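Conserved hypothetical protein (Thermoplasma acidophilum DSM 1728, PDB 1Q7H) is of unknown function but carries a PUA domain and may bind RNA and have a part in translation initiation. Local coordinates at residues A[104-109]-A[117-122]; A[55-60]-A[139-144]. All blocks are in the same frame, centred on the assembly; numbering follows the deposited sequence.

Interaction 1: A[104-109]-A[117-122]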
# COMPACT_ATOMS: atom_id res chain seq x y z
N GLY A 104 3.84 0.66 -13.55
CA GLY A 104 4.38 1.81 -12.84
C GLY A 104 3.50 2.37 -11.73
O GLY A 104 3.99 3.07 -10.86
N ASP A 105 2.20 2.08 -11.78
CA ASP A 105 1.27 2.55 -10.74
C ASP A 105 1.49 1.80 -9.43
O ASP A 105 1.93 0.65 -9.41
CB ASP A 105 -0.19 2.30 -11.14
CG ASP A 105 -0.63 3.10 -12.35
OD1 ASP A 105 0.05 4.08 -12.69
OD2 ASP A 105 -1.67 2.74 -12.94
N MSE A 106 1.18 2.46 -8.33
CA MSE A 106 1.27 1.81 -7.03
C MSE A 106 -0.06 1.05 -6.93
O MSE A 106 -1.11 1.58 -7.30
CB MSE A 106 1.33 2.86 -5.91
CG MSE A 106 1.58 2.28 -4.53
SE MSE A 106 1.77 3.69 -3.20
CE MSE A 106 3.53 4.34 -3.67
N ILE A 107 -0.02 -0.20 -6.48
CA ILE A 107 -1.24 -0.98 -6.34
C ILE A 107 -1.42 -1.44 -4.91
O ILE A 107 -0.46 -1.58 -4.15
CB ILE A 107 -1.26 -2.21 -7.28
CG1 ILE A 107 -0.12 -3.17 -6.93
CG2 ILE A 107 -1.17 -1.75 -8.72
CD1 ILE A 107 -0.26 -4.54 -7.53
N PHE A 108 -2.67 -1.70 -4.55
CA PHE A 108 -3.03 -2.11 -3.21
C PHE A 108 -3.66 -3.48 -3.31
O PHE A 108 -4.74 -3.64 -3.87
CB PHE A 108 -3.97 -1.05 -2.64
CG PHE A 108 -3.43 0.34 -2.81
CD1 PHE A 108 -2.23 0.70 -2.20
CD2 PHE A 108 -4.06 1.25 -3.64
CE1 PHE A 108 -1.66 1.95 -2.43
CE2 PHE A 108 -3.50 2.50 -3.88
CZ PHE A 108 -2.29 2.86 -3.28
N VAL A 109 -2.95 -4.46 -2.77
CA VAL A 109 -3.34 -5.86 -2.81
C VAL A 109 -4.24 -6.30 -1.69
O VAL A 109 -3.93 -6.10 -0.52
CB VAL A 109 -2.08 -6.76 -2.79
CG1 VAL A 109 -2.48 -8.21 -3.00
CG2 VAL A 109 -1.09 -6.28 -3.85
N ILE A 117 -3.51 -6.70 2.16
CA ILE A 117 -2.33 -7.40 2.65
C ILE A 117 -0.99 -6.84 2.20
O ILE A 117 0.03 -7.17 2.79
CB ILE A 117 -2.41 -8.88 2.27
CG1 ILE A 117 -2.47 -9.00 0.74
CG2 ILE A 117 -3.63 -9.52 2.93
CD1 ILE A 117 -2.61 -10.43 0.24
N ALA A 118 -0.97 -6.01 1.16
CA ALA A 118 0.30 -5.46 0.71
C ALA A 118 0.15 -4.28 -0.23
O ALA A 118 -0.95 -3.99 -0.71
CB ALA A 118 1.13 -6.55 0.02
N VAL A 119 1.26 -3.60 -0.45
CA VAL A 119 1.31 -2.49 -1.38
C VAL A 119 2.30 -2.95 -2.44
O VAL A 119 3.32 -3.57 -2.13
CB VAL A 119 1.84 -1.19 -0.75
CG1 VAL A 119 1.91 -0.07 -1.82
CG2 VAL A 119 0.93 -0.77 0.38
N GLY A 120 1.98 -2.69 -3.70
CA GLY A 120 2.88 -3.11 -4.76
C GLY A 120 3.06 -2.04 -5.82
O GLY A 120 2.47 -0.96 -5.76
N MSE A 121 3.90 -2.35 -6.79
CA MSE A 121 4.17 -1.46 -7.89
C MSE A 121 3.90 -2.35 -9.10
O MSE A 121 4.52 -3.40 -9.27
CB MSE A 121 5.64 -1.03 -7.84
CG MSE A 121 5.87 0.43 -8.16
SE MSE A 121 5.06 1.66 -6.88
CE MSE A 121 5.09 3.25 -7.98
N ALA A 122 2.94 -1.95 -9.93
CA ALA A 122 2.57 -2.73 -11.10
C ALA A 122 3.71 -2.91 -12.09
O ALA A 122 4.45 -1.98 -12.39
CB ALA A 122 1.38 -2.08 -11.80
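Ile107 and Gly120 face each other in the tightly packed middle of this antiparallel hairpin. They form a hydrogen-bonded pair. Ile107 N to Gly120 O and Gly120 N to Ile107 O are both 2.7 Å. The side chain of Ile107 lies over the glycine. Its CG1 sits between the backbone N and the carbonyl carbon (chi1 62°), which brings it to 3.6 Å from Gly120 C. A CB on Gly120 would press against this CG1. CG2 of Ile107 touches the methyl of Ala122.

The other face carries Met106, Phe108, Val119 and Met121. CG of Met106 lies 3.6 Å from CG1 of Val119, and the ring of Phe108 lies beside the same methyl. Ile57 and Pro58 of strand 56-58 close over this face.

Near the hairpin turn, a classic beta bulge sets Ile117 and Ala118 both against Val109. Val109 O accepts Ile117 N at 2.8 Å. Its bond from Ala118 N is weak, at 3.4 Å.

The solvent side is at the other end, which is still bonded. Ala122 is buried, and its N donates to Asp105 O at 2.8 Å, almost straight (168°). Gly104 is exposed. Its N makes a hydrogen bond of 2.9 Å to Ala122 O from above the carbonyl plane. Asp105 turns away from the partner strand, and its OD2 bonds Arg102 N. Met121, modelled as selenomethionine, is partly exposed. Its SE rests against Met106 CB.

Backbone bonds hold the hairpin together, and apolar side chains join its two faces to the rest of the PUA domain and to strand 56-58. The polar side-chain chemistry is left to Asp105, at the solvent end.

Interaction 2: A[55-60]-A[139-144]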
# COMPACT_ATOMS: atom_id res chain seq x y z
N ASP A 55 8.85 6.89 -2.23
CA ASP A 55 7.54 7.48 -2.46
C ASP A 55 6.80 7.37 -1.14
O ASP A 55 7.26 6.69 -0.22
CB ASP A 55 6.76 6.70 -3.52
CG ASP A 55 7.44 6.71 -4.88
OD1 ASP A 55 7.74 7.82 -5.39
OD2 ASP A 55 7.66 5.62 -5.44
N LEU A 56 5.66 8.04 -1.03
CA LEU A 56 4.85 7.94 0.17
C LEU A 56 4.01 6.68 -0.02
O LEU A 56 3.24 6.58 -0.97
CB LEU A 56 3.96 9.16 0.35
CG LEU A 56 4.65 10.41 0.88
CD1 LEU A 56 3.69 11.57 0.83
CD2 LEU A 56 5.13 10.17 2.30
N ILE A 57 4.17 5.74 0.90
CA ILE A 57 3.49 4.46 0.86
C ILE A 57 2.53 4.29 2.03
O ILE A 57 2.92 4.48 3.18
CB ILE A 57 4.55 3.33 0.94
CG1 ILE A 57 5.50 3.42 -0.26
CG2 ILE A 57 3.89 1.97 1.01
CD1 ILE A 57 6.69 2.48 -0.16
N PRO A 58 1.26 3.95 1.76
CA PRO A 58 0.32 3.76 2.87
C PRO A 58 0.69 2.43 3.51
O PRO A 58 1.14 1.53 2.81
CB PRO A 58 -1.04 3.69 2.18
CG PRO A 58 -0.68 3.05 0.83
CD PRO A 58 0.57 3.81 0.46
N SER A 59 0.52 2.29 4.82
CA SER A 59 0.84 1.03 5.47
C SER A 59 -0.35 0.10 5.28
O SER A 59 -1.43 0.53 4.90
CB SER A 59 1.07 1.24 6.97
OG SER A 59 -0.16 1.44 7.63
N VAL A 60 -0.15 -1.19 5.53
CA VAL A 60 -1.26 -2.11 5.41
C VAL A 60 -2.31 -1.77 6.47
O VAL A 60 -3.48 -2.06 6.28
CB VAL A 60 -0.82 -3.59 5.56
CG1 VAL A 60 -0.11 -4.05 4.29
CG2 VAL A 60 0.09 -3.75 6.78
N ARG A 139 5.57 -6.09 -8.18
CA ARG A 139 6.58 -6.40 -7.18
C ARG A 139 5.98 -5.81 -5.91
O ARG A 139 5.37 -4.74 -5.96
CB ARG A 139 7.92 -5.73 -7.50
CG ARG A 139 7.93 -4.21 -7.50
CD ARG A 139 9.37 -3.69 -7.64
NE ARG A 139 9.42 -2.23 -7.79
CZ ARG A 139 9.06 -1.58 -8.89
NH1 ARG A 139 8.62 -2.25 -9.95
NH2 ARG A 139 9.10 -0.25 -8.92
N ILE A 140 6.11 -6.51 -4.78
CA ILE A 140 5.57 -6.01 -3.51
C ILE A 140 6.59 -5.12 -2.79
O ILE A 140 7.73 -5.53 -2.57
CB ILE A 140 5.15 -7.18 -2.58
CG1 ILE A 140 3.69 -7.57 -2.83
CG2 ILE A 140 5.23 -6.74 -1.12
CD1 ILE A 140 3.19 -7.35 -4.20
N ILE A 141 6.17 -3.91 -2.42
CA ILE A 141 7.07 -2.98 -1.75
C ILE A 141 6.78 -2.80 -0.26
O ILE A 141 7.57 -2.18 0.46
CB ILE A 141 7.07 -1.59 -2.44
CG1 ILE A 141 5.66 -0.99 -2.40
CG2 ILE A 141 7.56 -1.73 -3.88
CD1 ILE A 141 5.60 0.41 -3.00
N HIS A 142 5.65 -3.31 0.20
CA HIS A 142 5.31 -3.24 1.62
C HIS A 142 4.35 -4.35 1.97
O HIS A 142 3.36 -4.59 1.26
CB HIS A 142 4.68 -1.90 2.01
CG HIS A 142 4.21 -1.87 3.44
ND1 HIS A 142 2.93 -1.50 3.79
CD2 HIS A 142 4.81 -2.27 4.58
CE1 HIS A 142 2.77 -1.67 5.09
NE2 HIS A 142 3.89 -2.14 5.59
N PHE A 143 4.63 -5.04 3.07
CA PHE A 143 3.79 -6.13 3.52
C PHE A 143 3.92 -6.23 5.03
O PHE A 143 4.83 -5.65 5.61
CB PHE A 143 4.22 -7.44 2.83
CG PHE A 143 5.67 -7.78 3.04
CD1 PHE A 143 6.05 -8.66 4.04
CD2 PHE A 143 6.65 -7.21 2.24
CE1 PHE A 143 7.40 -8.97 4.25
CE2 PHE A 143 8.01 -7.51 2.44
CZ PHE A 143 8.37 -8.39 3.45
N PRO A 144 3.02 -6.97 5.69
CA PRO A 144 3.09 -7.08 7.14
C PRO A 144 4.42 -7.62 7.68
O PRO A 144 4.97 -8.58 7.15
CB PRO A 144 1.92 -8.00 7.49
CG PRO A 144 0.95 -7.77 6.34
CD PRO A 144 1.89 -7.77 5.16
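Ile141 meets Ile57 through the ends of both side chains, with CD1 to CD1 at 3.7 Å. Strands 56-58 and 139-142 run almost at right angles, 89° apart. Their axes come no closer than 8.6 Å, so side chains bridge the space between them. CG1 of Ile141 lies between its backbone N and carbonyl carbon (chi1 61°), and this carries CD1 over to Ile57.

His142 comes next. It pairs with Val119 together with Ile141, in a classic beta bulge, and both side chains start toward segment 55-60. CB of His142 is 4.1 Å from CG2 of Ile57. Its imidazole turns an edge to the backbone N of Val60, nearly in the ring plane, and also touches Ser59. Ser59 is the N-cap of helix 60-65. Its OG bonds Leu62 N and Pro48 O, capping the helix. Phe51 packs edge-to-face with the imidazole. Replacing His142 with an alanine would probably open a gap beside Val60 and leave Phe51 without its aromatic partner.

Phe143 turns its side chain away, and its backbone N bonds Asp146 OD2. Pro144 ends the contact, its CG 4.1 Å from CG2 of Val60.

Apolar contacts thus come before and after one buried imidazole, whose edge faces a backbone N at the helix start. The DUF1947 part and the PUA domain meet here through side chains rather than by strand pairing.

In the fold
From the N terminus, the chain first builds the antiparallel sheet that ends in strand 56-58. It then passes through helix 60-65 into the PUA domain. Interaction 1 closes a short loop there, a hairpin with seven residues between its segments. Interaction 2 closes a much longer loop, with 78 residues between its segments, when strand 136-142 returns to strand 56-58. Interaction 1 is nested inside it. The two contacts touch, because strands 116-122 and 136-142 are neighbours in the PUA sheet and Val119 bonds to Ile141 and His142. Interaction 1 thus builds within one sheet, and interaction 2 ties that sheet to the N-terminal one.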